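Local coordinates for protein xyloglucan-specific endo-beta-1,4-glucanase BoGH9A (Bacteroides ovatus, PDB 6DHT) that cleaves the beta-1,4-glucan backbone of xyloglucans internally, releasing xyloglucan oligosaccharides as a family 9 glycoside hydrolase, at residues S65-K70 with A531-S536; F424-G429 with L475-T480; K263-A268 with A305-H310; A268-A273 with F342-S347; Q187-L192 with S450-Y455. All blocks are in the same frame, centred on the assembly; numbering follows the deposited sequence.

Contact 1. Residues S65-K70 with A531-S536; sequences SAWSDK and ASPDES
The indole of Trp67 is gripped on a face and at its nitrogen by consecutive residues of 531-536. Pro533 CD lies over the five-membered ring, 3.6 Å from its centroid in a CH-pi contact, while Ser65 OG sits over the opposite face. Trp67 NE1 donates to Asp534 OD1 at 2.9 Å, with a bent N-H...O angle of 146°. Ring and carboxylate planes stand 88° apart, and the N-H meets the oxygen from above the carboxylate plane. The other oxygen, Asp534 OD2, accepts a hydrogen bond of 2.7 Å from a water that also reaches Ser65 OG. Further along, Lys70 extends its chain to a salt bridge of 2.7 Å between NZ and Glu535 OE2; Asp36 is a second anionic partner of that amine. One water joins Ser68 OG, Ser532 OG and Glu535 OE2, and another links Lys70 NZ to Glu535 OE1. Ser68 OG also accepts from Lys70 N, an ST turn that shapes the loop carrying the lysine. A leucine in place of Trp67 would probably leave Asp534 OD1 without its N-H donor and Pro533 CD without the ring beneath it. This joint between the N-terminal Ig-like domain and the glycosidase domain thus relies on directed polar bonds, shared waters and one flat aromatic face, and the lysine is likely to offset the glutamate's charge.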
# COMPACT_ATOMS: atom_id res chain seq x y z
N SER A 65 14.04 24.12 -3.28
CA SER A 65 13.68 23.63 -1.95
C SER A 65 14.59 24.29 -0.93
O SER A 65 15.61 24.88 -1.29
CB SER A 65 13.86 22.12 -1.86
OG SER A 65 15.22 21.77 -2.04
N ALA A 66 14.26 24.15 0.35
CA ALA A 66 15.01 24.78 1.42
C ALA A 66 16.44 24.26 1.51
O ALA A 66 17.33 24.98 1.97
CB ALA A 66 14.31 24.58 2.74
N TRP A 67 16.67 23.03 1.05
CA TRP A 67 17.92 22.32 1.33
C TRP A 67 18.85 22.11 0.13
O TRP A 67 19.98 21.65 0.30
CB TRP A 67 17.60 20.95 1.94
CG TRP A 67 16.74 20.09 1.05
CD1 TRP A 67 17.16 19.33 -0.01
CD2 TRP A 67 15.33 19.90 1.15
NE1 TRP A 67 16.08 18.67 -0.56
CE2 TRP A 67 14.95 19.02 0.13
CE3 TRP A 67 14.35 20.40 2.01
CZ2 TRP A 67 13.62 18.61 -0.06
CZ3 TRP A 67 13.04 20.01 1.83
CH2 TRP A 67 12.69 19.12 0.80
N SER A 68 18.37 22.43 -1.06
CA SER A 68 19.16 22.20 -2.27
C SER A 68 19.28 23.48 -3.06
O SER A 68 18.29 24.20 -3.24
CB SER A 68 18.52 21.12 -3.15
OG SER A 68 19.19 21.04 -4.40
N ASP A 69 20.49 23.77 -3.53
CA ASP A 69 20.71 24.97 -4.31
C ASP A 69 20.37 24.77 -5.78
O ASP A 69 20.51 25.69 -6.59
CB ASP A 69 22.15 25.44 -4.17
CG ASP A 69 22.32 26.91 -4.54
OD1 ASP A 69 21.52 27.74 -4.04
OD2 ASP A 69 23.23 27.22 -5.34
N LYS A 70 19.91 23.57 -6.14
CA LYS A 70 19.54 23.30 -7.53
C LYS A 70 18.34 24.15 -7.92
O LYS A 70 17.41 24.31 -7.13
CB LYS A 70 19.18 21.82 -7.74
CG LYS A 70 20.30 20.81 -7.69
CD LYS A 70 19.70 19.41 -7.57
CE LYS A 70 20.71 18.32 -7.75
NZ LYS A 70 20.06 16.97 -7.65
N ALA A 531 23.46 16.21 3.64
CA ALA A 531 23.06 15.85 2.28
C ALA A 531 21.56 16.16 2.09
O ALA A 531 20.86 16.44 3.06
CB ALA A 531 23.35 14.37 2.01
N SER A 532 21.09 16.11 0.84
CA SER A 532 19.69 16.38 0.54
C SER A 532 18.80 15.18 0.94
O SER A 532 19.02 14.07 0.46
CB SER A 532 19.52 16.69 -0.94
OG SER A 532 20.08 17.95 -1.28
N PRO A 533 17.81 15.41 1.81
CA PRO A 533 16.97 14.31 2.28
C PRO A 533 16.25 13.56 1.15
O PRO A 533 16.09 12.34 1.29
CB PRO A 533 15.91 15.00 3.16
CG PRO A 533 16.41 16.31 3.43
CD PRO A 533 17.34 16.70 2.34
N ASP A 534 15.85 14.26 0.09
CA ASP A 534 15.11 13.63 -1.01
C ASP A 534 16.02 12.86 -1.97
O ASP A 534 15.56 12.26 -2.95
CB ASP A 534 14.20 14.63 -1.74
CG ASP A 534 14.91 15.85 -2.28
OD1 ASP A 534 16.10 16.08 -1.95
OD2 ASP A 534 14.27 16.62 -3.02
N GLU A 535 17.32 12.87 -1.68
CA GLU A 535 18.30 12.14 -2.48
C GLU A 535 18.98 11.03 -1.66
O GLU A 535 19.89 10.35 -2.14
CB GLU A 535 19.34 13.13 -3.01
CG GLU A 535 18.76 14.19 -3.96
CD GLU A 535 19.82 15.15 -4.49
OE1 GLU A 535 21.02 14.91 -4.26
OE2 GLU A 535 19.44 16.15 -5.13
N SER A 536 18.52 10.84 -0.42
CA SER A 536 19.07 9.82 0.46
C SER A 536 18.51 8.44 0.16
O SER A 536 17.89 7.80 1.01
CB SER A 536 18.80 10.15 1.93
OG SER A 536 19.43 11.37 2.27
O HOH W 1 14.26 19.30 -3.34
O HOH W 2 20.69 18.49 -3.99
O HOH W 3 22.66 16.27 -6.43

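Contact 2. Residues F424-G429 with L475-T480; sequences FHAPYG and LGRNAT
An inverse gamma turn centred on Arg477, followed by an Asx turn at Asn478, shapes the loop after helix 461-474 that packs on Phe424 and His425. Within the Asx turn Asn478 OD1 accepts from Thr480 N; it also takes a bond from Gly481 N. The backbone of this turn lies over the Phe424 ring: Asn478 CA makes a CH-pi contact with one face, 3.9 Å from the centroid, and Phe424 CZ comes within 3.4 Å of Asn478 C. Beside them Ala479 CB approaches Phe424 CE2 at 4.1 Å. The arginine side chain binds the main chain of the same phenylalanine. With CG of Arg477 anti to the backbone N (chi1 -168°) and a bend at chi3, Arg477 NE comes to Phe424 O at 3.0 Å. This bond is bent, 131° at the hydrogen, with the acceptor tilted out of the guanidinium plane. His425 CB lies over one face of the guanidinium, 4.2 Å from Arg477 NH2. At the far end NH1 makes a salt bridge to Asp472 and bonds to Ile32 O on strand 32-35 of the Ig-like domain. Nearby, Asn478 O accepts from Arg19. A buried arginine is therefore held by a carboxylate and main-chain oxygens together, which is likely to keep it charged. Arg477 O, by contrast, is buried beside the phenyl ring with no partner in the model, which is likely to carry some energetic cost.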
# COMPACT_ATOMS: atom_id res chain seq x y z
N PHE A 424 8.93 20.40 -7.45
CA PHE A 424 8.52 19.23 -8.22
C PHE A 424 7.02 19.18 -8.49
O PHE A 424 6.51 18.19 -8.99
CB PHE A 424 9.05 17.95 -7.57
CG PHE A 424 10.53 17.77 -7.76
CD1 PHE A 424 11.02 17.41 -8.99
CD2 PHE A 424 11.40 17.93 -6.71
CE1 PHE A 424 12.38 17.28 -9.20
CE2 PHE A 424 12.77 17.78 -6.91
CZ PHE A 424 13.23 17.44 -8.16
N HIS A 425 6.34 20.29 -8.21
CA HIS A 425 4.94 20.49 -8.57
C HIS A 425 4.02 19.39 -7.98
O HIS A 425 3.23 18.79 -8.69
CB HIS A 425 4.77 20.58 -10.09
CG HIS A 425 3.62 21.45 -10.52
ND1 HIS A 425 3.69 22.82 -10.50
CD2 HIS A 425 2.38 21.14 -10.95
CE1 HIS A 425 2.54 23.33 -10.91
NE2 HIS A 425 1.73 22.32 -11.19
N ALA A 426 4.18 19.13 -6.69
CA ALA A 426 3.33 18.13 -6.00
C ALA A 426 3.21 18.48 -4.54
O ALA A 426 4.09 19.08 -3.96
CB ALA A 426 3.89 16.71 -6.13
N PRO A 427 2.11 18.04 -3.89
CA PRO A 427 2.02 18.30 -2.46
C PRO A 427 3.13 17.64 -1.65
O PRO A 427 3.61 18.19 -0.66
CB PRO A 427 0.67 17.69 -2.08
CG PRO A 427 -0.08 17.53 -3.30
CD PRO A 427 0.86 17.51 -4.46
N TYR A 428 3.53 16.45 -2.08
CA TYR A 428 4.58 15.70 -1.43
C TYR A 428 5.97 16.06 -1.99
O TYR A 428 6.14 16.17 -3.20
CB TYR A 428 4.34 14.19 -1.63
CG TYR A 428 5.48 13.37 -1.07
CD1 TYR A 428 5.53 13.04 0.28
CD2 TYR A 428 6.55 12.97 -1.86
CE1 TYR A 428 6.57 12.31 0.81
CE2 TYR A 428 7.60 12.25 -1.33
CZ TYR A 428 7.62 11.94 0.01
OH TYR A 428 8.66 11.20 0.55
N GLY A 429 6.93 16.24 -1.09
CA GLY A 429 8.34 16.23 -1.48
C GLY A 429 9.09 17.52 -1.26
O GLY A 429 10.23 17.60 -1.68
N LEU A 475 6.78 8.12 -9.82
CA LEU A 475 7.06 7.54 -11.13
C LEU A 475 8.19 8.24 -11.90
O LEU A 475 8.43 7.93 -13.06
CB LEU A 475 5.77 7.43 -11.95
CG LEU A 475 4.69 6.55 -11.32
CD1 LEU A 475 3.45 6.66 -12.18
CD2 LEU A 475 5.16 5.12 -11.17
N GLY A 476 8.85 9.18 -11.24
CA GLY A 476 10.08 9.75 -11.80
C GLY A 476 10.26 11.24 -11.62
O GLY A 476 11.38 11.76 -11.84
N ARG A 477 9.21 11.97 -11.31
CA ARG A 477 9.33 13.42 -11.21
C ARG A 477 9.81 13.81 -9.83
O ARG A 477 9.03 14.30 -9.00
CB ARG A 477 8.02 14.12 -11.58
CG ARG A 477 8.24 15.61 -11.76
CD ARG A 477 7.05 16.28 -12.31
NE ARG A 477 6.02 16.40 -11.29
CZ ARG A 477 4.72 16.44 -11.54
NH1 ARG A 477 4.29 16.31 -12.78
NH2 ARG A 477 3.85 16.55 -10.55
N ASN A 478 11.10 13.60 -9.57
CA ASN A 478 11.64 13.72 -8.23
C ASN A 478 13.16 14.01 -8.27
O ASN A 478 13.76 14.12 -9.36
CB ASN A 478 11.32 12.43 -7.45
CG ASN A 478 11.97 11.21 -8.07
OD1 ASN A 478 13.19 11.20 -8.30
ND2 ASN A 478 11.18 10.18 -8.37
N ALA A 479 13.76 14.10 -7.10
CA ALA A 479 15.16 14.52 -6.98
C ALA A 479 16.20 13.50 -7.41
O ALA A 479 17.37 13.88 -7.61
CB ALA A 479 15.43 14.91 -5.56
N THR A 480 15.85 12.22 -7.52
CA THR A 480 16.81 11.17 -7.91
C THR A 480 16.64 10.74 -9.36
O THR A 480 17.58 10.22 -9.97
CB THR A 480 16.72 9.92 -7.02
OG1 THR A 480 15.43 9.31 -7.22
CG2 THR A 480 16.88 10.29 -5.59

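Contact 3. Residues K263-A268 with A305-H310; sequences KSVTAA and AWAEKH
Trp306 meets the start of helix 265-281 with its six-membered ring, touching Lys263, Ser264, Val265 and Ala268 in turn. Its CG is anti to the backbone N (chi1 -174°), which carries the indole off helix 292-309 toward them. CZ2 of Trp306 lies 3.7 Å from Lys263 CB, and Val265 CA is at the ring edge near CZ3. Ala268 CB is 3.9 Å from Trp306 CE3. His310 helps fix the indole from within its own segment: ND1 lies over the centre of the Trp306 ring and donates to Trp306 O at 3.1 Å, 155° at the hydrogen, with that oxygen in the imidazole plane. Val265 works beside the tryptophan. Its CG2 rests against Ala307 CB at 3.9 Å, while CB is 3.5 Å from His310 O. Lys263, extended beyond CG, passes the CZ2 and NE1 side of the indole at a slant, and its NZ goes on to salt bridges with Asp233 and Asp230; Asp233 also takes a weak bond from Trp306 NE1, so one carboxylate serves both neighbours. Ser264 is the N-cap, its OG accepting from Ala267 N at 3.0 Å and bonding His238 as well. The contact thus pins the N-terminal end of helix 265-281 to the C-terminal end of helix 292-309, with helix 176-192 touching Thr266 and Ala267 beyond.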
# COMPACT_ATOMS: atom_id res chain seq x y z
N LYS A 263 -0.57 -13.28 21.71
CA LYS A 263 -1.77 -12.58 21.27
C LYS A 263 -1.67 -11.09 21.59
O LYS A 263 -1.18 -10.72 22.65
CB LYS A 263 -2.99 -13.18 21.96
CG LYS A 263 -3.29 -14.61 21.58
CD LYS A 263 -4.30 -15.21 22.56
CE LYS A 263 -4.67 -16.63 22.20
NZ LYS A 263 -5.13 -17.40 23.40
N SER A 264 -2.14 -10.22 20.69
CA SER A 264 -2.12 -8.78 20.95
C SER A 264 -3.48 -8.17 20.65
O SER A 264 -4.25 -8.71 19.86
CB SER A 264 -1.05 -8.09 20.13
OG SER A 264 -1.39 -8.13 18.75
N VAL A 265 -3.76 -7.04 21.28
CA VAL A 265 -5.04 -6.37 21.12
C VAL A 265 -5.15 -5.81 19.70
O VAL A 265 -6.22 -5.88 19.09
CB VAL A 265 -5.23 -5.26 22.18
CG1 VAL A 265 -4.19 -4.16 22.04
CG2 VAL A 265 -6.62 -4.71 22.14
N THR A 266 -4.03 -5.33 19.17
CA THR A 266 -4.03 -4.76 17.82
C THR A 266 -4.20 -5.86 16.76
O THR A 266 -4.92 -5.69 15.79
CB THR A 266 -2.77 -3.96 17.58
OG1 THR A 266 -1.64 -4.72 18.03
CG2 THR A 266 -2.83 -2.65 18.33
N ALA A 267 -3.55 -7.00 16.94
CA ALA A 267 -3.80 -8.13 16.05
C ALA A 267 -5.27 -8.54 16.05
O ALA A 267 -5.87 -8.78 14.99
CB ALA A 267 -2.92 -9.32 16.41
N ALA A 268 -5.84 -8.65 17.24
CA ALA A 268 -7.22 -9.04 17.37
C ALA A 268 -8.14 -8.05 16.67
O ALA A 268 -9.07 -8.45 15.98
CB ALA A 268 -7.60 -9.18 18.83
N ALA A 305 -14.46 -9.37 20.82
CA ALA A 305 -14.75 -9.73 22.20
C ALA A 305 -13.46 -9.93 23.00
O ALA A 305 -13.31 -9.40 24.10
CB ALA A 305 -15.60 -10.98 22.25
N TRP A 306 -12.50 -10.67 22.43
CA TRP A 306 -11.23 -10.86 23.11
C TRP A 306 -10.56 -9.53 23.37
O TRP A 306 -10.06 -9.28 24.46
CB TRP A 306 -10.31 -11.78 22.30
CG TRP A 306 -9.02 -12.16 23.01
CD1 TRP A 306 -8.77 -13.32 23.69
CD2 TRP A 306 -7.83 -11.37 23.10
NE1 TRP A 306 -7.49 -13.30 24.18
CE2 TRP A 306 -6.89 -12.12 23.85
CE3 TRP A 306 -7.46 -10.11 22.64
CZ2 TRP A 306 -5.62 -11.64 24.13
CZ3 TRP A 306 -6.22 -9.64 22.91
CH2 TRP A 306 -5.30 -10.40 23.65
N ALA A 307 -10.53 -8.65 22.37
CA ALA A 307 -9.90 -7.36 22.54
C ALA A 307 -10.56 -6.50 23.64
O ALA A 307 -9.87 -5.74 24.33
CB ALA A 307 -9.92 -6.60 21.21
N GLU A 308 -11.88 -6.57 23.74
CA GLU A 308 -12.59 -5.87 24.81
C GLU A 308 -12.12 -6.33 26.18
O GLU A 308 -11.97 -5.52 27.10
CB GLU A 308 -14.09 -6.11 24.70
CG GLU A 308 -14.80 -5.29 23.66
CD GLU A 308 -16.29 -5.56 23.67
OE1 GLU A 308 -16.68 -6.72 23.41
OE2 GLU A 308 -17.07 -4.63 23.95
N LYS A 309 -11.88 -7.62 26.32
CA LYS A 309 -11.42 -8.19 27.59
C LYS A 309 -9.96 -7.83 27.86
O LYS A 309 -9.54 -7.74 29.02
CB LYS A 309 -11.60 -9.71 27.62
CG LYS A 309 -13.05 -10.16 27.54
CD LYS A 309 -13.20 -11.63 27.90
CE LYS A 309 -14.32 -12.30 27.09
NZ LYS A 309 -13.85 -12.78 25.73
N HIS A 310 -9.18 -7.61 26.80
CA HIS A 310 -7.75 -7.34 26.94
C HIS A 310 -7.31 -6.10 26.17
O HIS A 310 -6.42 -6.17 25.30
CB HIS A 310 -6.95 -8.54 26.43
CG HIS A 310 -7.33 -9.84 27.07
ND1 HIS A 310 -8.32 -10.65 26.58
CD2 HIS A 310 -6.84 -10.46 28.17
CE1 HIS A 310 -8.43 -11.72 27.34
NE2 HIS A 310 -7.54 -11.63 28.32

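Contact 4. Residues A268-A273 with F342-S347; sequences ALDFAA and FFWAAS
In the helix whose Trp344 and Ala345 press on Ala273, the carbonyl oxygen of Phe343 is gripped twice by one residue: Ser347 N at 2.9 Å and Ser347 OG at 2.8 Å approach it from opposite faces of its plane. Ser347 OG is in turn bonded by Trp386. Between the helices themselves the meeting is mostly apolar and close. Ala273 CB stands over the centre of the six-membered ring of Trp344, 3.3 Å from the centroid, and is 3.6 Å from Ala345 CA. A second methyl does the same one turn back, where Leu269 CD1 sits 3.5 Å from the Phe342 centroid, only 7° off the ring normal; Lys365 makes a cation-pi contact with that ring. Leu269 CD2 meanwhile touches Ala345 CB at 3.9 Å. At the edge of the Trp344 ring, Asp270 OD1 comes 3.6 Å from CZ3, while the indole N-H is bonded to Glu348. Small alanines let the axes approach to 8.1 Å, running in the same general direction at 29°. Such close, co-directional helices are consistent with neighbours in one layer of the (alpha/alpha)6 barrel of family 9 glycosidases, here beside a calcium site to which Glu341 belongs.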
# COMPACT_ATOMS: atom_id res chain seq x y z
N ALA A 268 -5.84 -8.65 17.24
CA ALA A 268 -7.22 -9.04 17.37
C ALA A 268 -8.14 -8.05 16.67
O ALA A 268 -9.07 -8.45 15.98
CB ALA A 268 -7.60 -9.18 18.83
N LEU A 269 -7.87 -6.76 16.86
CA LEU A 269 -8.73 -5.73 16.27
C LEU A 269 -8.56 -5.59 14.75
O LEU A 269 -9.55 -5.45 14.04
CB LEU A 269 -8.51 -4.40 16.96
CG LEU A 269 -9.04 -4.38 18.40
CD1 LEU A 269 -8.56 -3.16 19.10
CD2 LEU A 269 -10.55 -4.44 18.41
N ASP A 270 -7.32 -5.62 14.26
CA ASP A 270 -7.13 -5.54 12.80
C ASP A 270 -7.71 -6.79 12.14
O ASP A 270 -8.33 -6.72 11.07
CB ASP A 270 -5.66 -5.40 12.47
CG ASP A 270 -5.10 -4.05 12.84
OD1 ASP A 270 -5.88 -3.08 12.92
OD2 ASP A 270 -3.87 -3.93 13.08
N PHE A 271 -7.59 -7.95 12.79
CA PHE A 271 -8.27 -9.16 12.36
C PHE A 271 -9.80 -8.96 12.34
O PHE A 271 -10.48 -9.30 11.37
CB PHE A 271 -7.88 -10.32 13.31
CG PHE A 271 -8.57 -11.63 13.04
CD1 PHE A 271 -9.84 -11.82 13.50
CD2 PHE A 271 -7.93 -12.68 12.41
CE1 PHE A 271 -10.50 -13.02 13.32
CE2 PHE A 271 -8.58 -13.89 12.20
CZ PHE A 271 -9.87 -14.07 12.67
N ALA A 272 -10.34 -8.42 13.43
CA ALA A 272 -11.79 -8.23 13.52
C ALA A 272 -12.29 -7.30 12.43
O ALA A 272 -13.27 -7.58 11.77
CB ALA A 272 -12.15 -7.72 14.89
N ALA A 273 -11.57 -6.20 12.23
CA ALA A 273 -12.00 -5.19 11.25
C ALA A 273 -11.99 -5.78 9.85
O ALA A 273 -12.95 -5.65 9.11
CB ALA A 273 -11.10 -3.99 11.32
N PHE A 342 -9.71 0.00 17.56
CA PHE A 342 -11.06 -0.15 18.10
C PHE A 342 -12.07 0.59 17.20
O PHE A 342 -13.12 0.05 16.86
CB PHE A 342 -11.14 0.36 19.55
CG PHE A 342 -10.81 -0.69 20.59
CD1 PHE A 342 -11.66 -1.75 20.80
CD2 PHE A 342 -9.66 -0.59 21.35
CE1 PHE A 342 -11.38 -2.71 21.75
CE2 PHE A 342 -9.38 -1.55 22.32
CZ PHE A 342 -10.24 -2.61 22.50
N PHE A 343 -11.70 1.80 16.76
CA PHE A 343 -12.61 2.58 15.91
C PHE A 343 -12.87 1.88 14.59
O PHE A 343 -14.02 1.75 14.15
CB PHE A 343 -12.05 3.96 15.64
CG PHE A 343 -12.86 4.77 14.68
CD1 PHE A 343 -14.08 5.27 15.08
CD2 PHE A 343 -12.42 5.05 13.40
CE1 PHE A 343 -14.85 6.01 14.23
CE2 PHE A 343 -13.18 5.80 12.54
CZ PHE A 343 -14.40 6.29 12.95
N TRP A 344 -11.80 1.42 13.95
CA TRP A 344 -11.95 0.75 12.66
C TRP A 344 -12.75 -0.55 12.81
O TRP A 344 -13.73 -0.78 12.09
CB TRP A 344 -10.57 0.53 11.99
CG TRP A 344 -10.66 -0.21 10.71
CD1 TRP A 344 -11.66 -0.14 9.78
CD2 TRP A 344 -9.75 -1.21 10.22
NE1 TRP A 344 -11.43 -1.02 8.75
CE2 TRP A 344 -10.25 -1.67 8.98
CE3 TRP A 344 -8.54 -1.72 10.70
CZ2 TRP A 344 -9.60 -2.66 8.24
CZ3 TRP A 344 -7.89 -2.70 9.94
CH2 TRP A 344 -8.43 -3.15 8.72
N ALA A 345 -12.38 -1.38 13.78
CA ALA A 345 -13.12 -2.62 14.01
C ALA A 345 -14.59 -2.43 14.36
O ALA A 345 -15.44 -3.09 13.82
CB ALA A 345 -12.44 -3.46 15.09
N ALA A 346 -14.87 -1.51 15.29
CA ALA A 346 -16.26 -1.28 15.70
C ALA A 346 -17.04 -0.77 14.50
O ALA A 346 -18.19 -1.16 14.30
CB ALA A 346 -16.30 -0.32 16.85
N SER A 347 -16.43 0.12 13.71
CA SER A 347 -17.11 0.65 12.51
C SER A 347 -17.46 -0.47 11.53
O SER A 347 -18.60 -0.58 11.08
CB SER A 347 -16.27 1.73 11.82
OG SER A 347 -16.15 2.87 12.64

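Contact 5. Residues Q187-L192 with S450-Y455; sequences QSIYQL and SLMYAY. With EDO (1,2-ethanediol), chain P.
Apolar contacts gather round the phenol end of Tyr453, which reaches across to Ile189 and Leu192. Ile189 CD1 lies at the ring edge, 3.9 Å from Tyr453 CE2, and Leu192 CD1 comes obliquely to within 3.7 Å of Tyr453 CZ. Met452 joins from the same helix: CG anti to the backbone N (chi1 -178°) and bends at the next two torsions turn its CE methyl to Ile189 CG1 and to Leu192 CD1, at 4.2 Å each. Ser188 CB packs 3.5 Å from Tyr453 OH, and Phe384 stacks on the Tyr453 ring. The polar link is indirect. A water in the plane of the Tyr453 ring, 2.7 Å from its OH, donates to Ser188 O at 2.7 Å. A phenylalanine in place of Tyr453 would probably leave the water without its phenol partner and open a small gap beside Ser188 CB. At the end of 187-192 a 1,2-ethanediol, probably from the crystallisation liquor, donates through O1 to Leu192 O at 2.9 Å. The axes stay 12.7 Å apart and run in the same general direction, 28° from parallel, so long side chains and a water span the distance, as might be expected of inner helices facing one another across the interior of an (alpha/alpha)6 barrel.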
# COMPACT_ATOMS: atom_id res chain seq x y z
N GLN A 187 -9.11 -3.24 0.21
CA GLN A 187 -10.56 -3.49 0.16
C GLN A 187 -11.38 -2.23 0.36
O GLN A 187 -12.56 -2.19 -0.03
CB GLN A 187 -10.94 -4.63 1.15
CG GLN A 187 -10.45 -5.97 0.63
CD GLN A 187 -10.92 -7.22 1.37
OE1 GLN A 187 -10.82 -8.31 0.80
NE2 GLN A 187 -11.35 -7.10 2.61
N SER A 188 -10.82 -1.18 0.95
CA SER A 188 -11.50 0.12 1.00
C SER A 188 -11.62 0.65 -0.44
O SER A 188 -12.70 1.10 -0.86
CB SER A 188 -10.73 1.13 1.86
OG SER A 188 -10.63 0.70 3.21
N ILE A 189 -10.55 0.60 -1.21
CA ILE A 189 -10.60 1.12 -2.58
C ILE A 189 -11.44 0.20 -3.48
O ILE A 189 -12.20 0.67 -4.35
CB ILE A 189 -9.15 1.39 -3.12
CG1 ILE A 189 -8.62 2.76 -2.64
CG2 ILE A 189 -9.07 1.36 -4.63
CD1 ILE A 189 -8.48 2.93 -1.21
N TYR A 190 -11.34 -1.10 -3.25
CA TYR A 190 -12.19 -2.06 -3.97
C TYR A 190 -13.68 -1.68 -3.94
O TYR A 190 -14.37 -1.70 -4.96
CB TYR A 190 -11.99 -3.46 -3.37
CG TYR A 190 -12.96 -4.45 -3.95
CD1 TYR A 190 -12.71 -5.07 -5.17
CD2 TYR A 190 -14.15 -4.76 -3.27
CE1 TYR A 190 -13.65 -5.94 -5.74
CE2 TYR A 190 -15.05 -5.61 -3.81
CZ TYR A 190 -14.79 -6.21 -5.03
OH TYR A 190 -15.77 -7.07 -5.54
N GLN A 191 -14.16 -1.30 -2.76
CA GLN A 191 -15.57 -0.99 -2.56
C GLN A 191 -16.02 0.23 -3.34
O GLN A 191 -17.22 0.38 -3.63
CB GLN A 191 -15.86 -0.80 -1.07
CG GLN A 191 -15.89 -2.10 -0.28
CD GLN A 191 -15.96 -1.89 1.21
OE1 GLN A 191 -17.04 -1.86 1.79
NE2 GLN A 191 -14.82 -1.78 1.85
N LEU A 192 -15.09 1.10 -3.73
CA LEU A 192 -15.41 2.30 -4.52
C LEU A 192 -15.46 2.03 -6.01
O LEU A 192 -16.04 2.83 -6.75
CB LEU A 192 -14.33 3.36 -4.30
CG LEU A 192 -14.13 3.91 -2.89
CD1 LEU A 192 -12.83 4.70 -2.81
CD2 LEU A 192 -15.31 4.72 -2.45
N SER A 450 -5.76 9.85 0.26
CA SER A 450 -6.59 10.79 1.03
C SER A 450 -7.18 11.88 0.13
O SER A 450 -8.38 12.22 0.21
CB SER A 450 -5.80 11.39 2.18
OG SER A 450 -5.27 10.39 3.01
N LEU A 451 -6.36 12.42 -0.77
CA LEU A 451 -6.84 13.44 -1.73
C LEU A 451 -7.85 12.87 -2.69
O LEU A 451 -8.82 13.55 -3.05
CB LEU A 451 -5.63 14.01 -2.49
CG LEU A 451 -4.73 14.90 -1.63
CD1 LEU A 451 -3.40 15.16 -2.33
CD2 LEU A 451 -5.44 16.23 -1.31
N MET A 452 -7.66 11.64 -3.13
CA MET A 452 -8.62 10.99 -3.99
C MET A 452 -9.98 10.85 -3.26
O MET A 452 -11.04 11.12 -3.83
CB MET A 452 -8.02 9.64 -4.43
CG MET A 452 -8.85 8.81 -5.39
SD MET A 452 -10.23 7.92 -4.62
CE MET A 452 -9.31 6.80 -3.54
N TYR A 453 -9.95 10.45 -1.99
CA TYR A 453 -11.19 10.42 -1.22
C TYR A 453 -11.80 11.81 -1.09
O TYR A 453 -13.02 11.96 -1.17
CB TYR A 453 -10.97 9.86 0.18
CG TYR A 453 -11.11 8.35 0.29
CD1 TYR A 453 -12.34 7.75 0.46
CD2 TYR A 453 -10.00 7.53 0.16
CE1 TYR A 453 -12.47 6.37 0.54
CE2 TYR A 453 -10.11 6.15 0.24
CZ TYR A 453 -11.35 5.58 0.42
OH TYR A 453 -11.49 4.21 0.50
N ALA A 454 -11.00 12.83 -0.87
CA ALA A 454 -11.56 14.19 -0.81
C ALA A 454 -12.26 14.60 -2.11
O ALA A 454 -13.34 15.24 -2.08
CB ALA A 454 -10.48 15.19 -0.45
N TYR A 455 -11.70 14.22 -3.26
CA TYR A 455 -12.36 14.41 -4.55
C TYR A 455 -13.71 13.67 -4.56
O TYR A 455 -14.75 14.25 -4.92
CB TYR A 455 -11.48 13.91 -5.71
CG TYR A 455 -12.22 13.83 -7.01
CD1 TYR A 455 -12.55 14.99 -7.72
CD2 TYR A 455 -12.62 12.61 -7.53
CE1 TYR A 455 -13.24 14.91 -8.89
CE2 TYR A 455 -13.32 12.53 -8.71
CZ TYR A 455 -13.62 13.69 -9.40
OH TYR A 455 -14.33 13.63 -10.59
C1 EDO P . -16.34 5.92 -7.12
O1 EDO P . -17.48 5.30 -6.49
C2 EDO P . -16.52 6.05 -8.64
O2 EDO P . -16.77 7.41 -9.00
O HOH W 4 -13.91 3.07 0.62

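How the contacts relate
The five contacts form two clusters with contact 5 between them, touching only the first. Contacts 1 and 2, with centres 12 Å apart, make one continuous patch where the Ig-like and glycosidase domains meet, and Asp534 OD2 lies 3.3 Å from Ala479 CB. On the far side of the chain's centre from contact 2, contacts 3 and 4 share Ala268 on helix 265-281, and Ala307 CB touches Leu269 CD2 at 3.6 Å. Contact 5 touches contact 2 through Pro427 CG and Leu451 CD1, 4.2 Å apart, and stays about 6 Å from contact 4 at the nearest atoms. The side chain of Asn478 is about 12 Å from that of Asp539, a predicted active-site residue; that of Asp270 is about 7 Å from a calcium ion.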